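Local coordinates for Tat (Twin-arginine translocation) pathway signal sequence containing protein (Mycobacterium tuberculosis, PDB 5IMU) that is of unknown function but carries a predicted Tat export signal in its full-length form, and this fragment spans regions of two families of unknown function, at residues Pro29-Ala34 against Lys176-His181. Numbering follows the deposited sequence.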
loop_
_atom_site.group_PDB
_atom_site.type_symbol
_atom_site.label_atom_id
_atom_site.label_comp_id
_atom_site.label_asym_id
_atom_site.label_seq_id
_atom_site.Cartn_x
_atom_site.Cartn_y
_atom_site.Cartn_z
ATOM N N PRO A 29 3.040 10.964 -6.642
ATOM C CA PRO A 29 2.130 11.480 -7.677
ATOM C C PRO A 29 2.132 10.689 -8.973
ATOM O O PRO A 29 1.295 10.965 -9.844
ATOM C CB PRO A 29 2.648 12.905 -7.906
ATOM C CG PRO A 29 4.117 12.807 -7.612
ATOM C CD PRO A 29 4.260 11.781 -6.511
ATOM N N ARG A 30 3.029 9.720 -9.130
ATOM C CA ARG A 30 3.153 8.993 -10.386
ATOM C C ARG A 30 2.073 7.937 -10.582
ATOM O O ARG A 30 2.022 7.324 -11.654
ATOM C CB ARG A 30 4.540 8.347 -10.475
ATOM C CG ARG A 30 5.684 9.355 -10.478
ATOM C CD ARG A 30 7.043 8.668 -10.434
ATOM N NE ARG A 30 7.354 8.148 -9.106
ATOM C CZ ARG A 30 8.467 7.486 -8.803
ATOM N NH1 ARG A 30 9.379 7.257 -9.739
ATOM N NH2 ARG A 30 8.668 7.051 -7.567
ATOM N N ILE A 31 1.207 7.711 -9.592
ATOM C CA ILE A 31 0.125 6.742 -9.701
ATOM C C ILE A 31 -1.187 7.425 -9.339
ATOM O O ILE A 31 -1.211 8.472 -8.689
ATOM C CB ILE A 31 0.352 5.507 -8.804
ATOM C CG1 ILE A 31 0.312 5.904 -7.329
ATOM C CG2 ILE A 31 1.675 4.837 -9.146
ATOM C CD1 ILE A 31 0.661 4.766 -6.387
ATOM N N SER A 32 -2.289 6.810 -9.766
ATOM C CA SER A 32 -3.611 7.385 -9.549
ATOM C C SER A 32 -4.158 6.992 -8.183
ATOM O O SER A 32 -3.943 5.873 -7.711
ATOM C CB SER A 32 -4.579 6.934 -10.646
ATOM O OG SER A 32 -4.220 7.491 -11.897
ATOM N N TRP A 33 -4.869 7.927 -7.551
ATOM C CA TRP A 33 -5.454 7.729 -6.233
ATOM C C TRP A 33 -6.919 8.139 -6.250
ATOM O O TRP A 33 -7.345 8.944 -7.082
ATOM C CB TRP A 33 -4.735 8.558 -5.155
ATOM C CG TRP A 33 -3.279 8.251 -4.961
ATOM C CD1 TRP A 33 -2.224 8.842 -5.596
ATOM C CD2 TRP A 33 -2.715 7.310 -4.040
ATOM N NE1 TRP A 33 -1.040 8.315 -5.140
ATOM C CE2 TRP A 33 -1.314 7.373 -4.182
ATOM C CE3 TRP A 33 -3.258 6.415 -3.112
ATOM C CZ2 TRP A 33 -0.451 6.575 -3.435
ATOM C CZ3 TRP A 33 -2.398 5.624 -2.370
ATOM C CH2 TRP A 33 -1.011 5.710 -2.536
ATOM N N ALA A 34 -7.683 7.595 -5.303
ATOM C CA ALA A 34 -9.058 8.024 -5.091
ATOM C C ALA A 34 -9.456 7.751 -3.648
ATOM O O ALA A 34 -8.965 6.810 -3.019
ATOM C CB ALA A 34 -10.032 7.323 -6.042
ATOM N N LYS A 176 8.062 3.492 -12.685
ATOM C CA LYS A 176 8.414 4.007 -14.002
ATOM C C LYS A 176 7.732 3.221 -15.117
ATOM O O LYS A 176 7.475 3.776 -16.192
ATOM C CB LYS A 176 9.934 3.993 -14.182
ATOM C CG LYS A 176 10.659 5.049 -13.348
ATOM C CD LYS A 176 12.170 4.848 -13.368
ATOM C CE LYS A 176 12.893 5.936 -12.582
ATOM N NZ LYS A 176 12.711 7.286 -13.186
ATOM N N ALA A 177 7.424 1.943 -14.881
ATOM C CA ALA A 177 6.727 1.147 -15.884
ATOM C C ALA A 177 5.221 1.371 -15.845
ATOM O O ALA A 177 4.540 1.138 -16.852
ATOM C CB ALA A 177 7.045 -0.336 -15.692
ATOM N N TYR A 178 4.693 1.808 -14.704
ATOM C CA TYR A 178 3.278 2.143 -14.538
ATOM C C TYR A 178 2.810 3.081 -15.654
ATOM O O TYR A 178 3.530 4.007 -16.028
ATOM C CB TYR A 178 3.067 2.780 -13.156
ATOM C CG TYR A 178 1.651 3.206 -12.811
ATOM C CD1 TYR A 178 1.155 4.439 -13.222
ATOM C CD2 TYR A 178 0.829 2.395 -12.036
ATOM C CE1 TYR A 178 -0.127 4.838 -12.896
ATOM C CE2 TYR A 178 -0.457 2.788 -11.704
ATOM C CZ TYR A 178 -0.929 4.012 -12.136
ATOM O OH TYR A 178 -2.206 4.411 -11.809
ATOM N N PRO A 179 1.601 2.845 -16.191
ATOM C CA PRO A 179 0.647 1.808 -15.776
ATOM C C PRO A 179 0.844 0.452 -16.455
ATOM O O PRO A 179 -0.017 -0.417 -16.314
ATOM C CB PRO A 179 -0.699 2.409 -16.181
ATOM C CG PRO A 179 -0.384 3.220 -17.390
ATOM C CD PRO A 179 1.028 3.736 -17.216
ATOM N N SER A 180 1.952 0.273 -17.177
ATOM C CA SER A 180 2.264 -0.988 -17.840
ATOM C C SER A 180 3.233 -1.843 -17.030
ATOM O O SER A 180 4.063 -2.559 -17.601
ATOM C CB SER A 180 2.823 -0.728 -19.239
ATOM O OG SER A 180 1.893 -0.011 -20.032
ATOM N N HIS A 181 3.141 -1.777 -15.706
ATOM C CA HIS A 181 4.017 -2.544 -14.836
ATOM C C HIS A 181 3.611 -4.013 -14.811
ATOM O O HIS A 181 2.459 -4.369 -15.072
ATOM C CB HIS A 181 3.984 -1.970 -13.421
ATOM C CG HIS A 181 2.599 -1.783 -12.881
ATOM N ND1 HIS A 181 1.708 -0.876 -13.415
ATOM C CD2 HIS A 181 1.951 -2.386 -11.857
ATOM C CE1 HIS A 181 0.572 -0.930 -12.744
ATOM N NE2 HIS A 181 0.693 -1.838 -11.792
HETATM O O HOH W 1 9.933 8.273 -12.494
HETATM O O HOH W 2 -3.670 5.917 -14.190
#
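The ring of Tyr-178 lies between Ile-31 and Pro-179. Ile-31 CG2 sits over the centre of one face, 3.8 Å from the ring centroid and only 7° off the normal, a CH-pi contact. Pro-179 CB covers the opposite face; the peptide bond before this proline is cis. Tyr-178 has CG anti to its backbone N (chi1 179°), which sends the ring across to Ile-31, and the two side chains meet at about a right angle. Ser-32 N donates to Tyr-178 OH at 3.2 Å, with an N-H...O angle of 162°. The same hydroxyl accepts from a water that also bonds Ser-32 OG, and it hydrogen-bonds to Asp-49. Ser-32 OG is also hydrogen-bonded by Ser-94 N. At the Arg-30 guanidinium edge, in plane, a second water oxygen accepts from Arg-30 NH1 and Lys-176 NZ, 3.0 Å from each. Arg-30 also forms salt bridges with Glu-28 and Glu-172. The contact joins the loop entering strand 33-37, in the DUF5632 region, to the last turn of helix 157-177 and the turn just after it, in the DUF5631 region. Its chemistry implies a ring held on both faces and by its hydroxyl, while the glutamates probably offset the Arg-30 charge and water bridges Arg-30 and Lys-176.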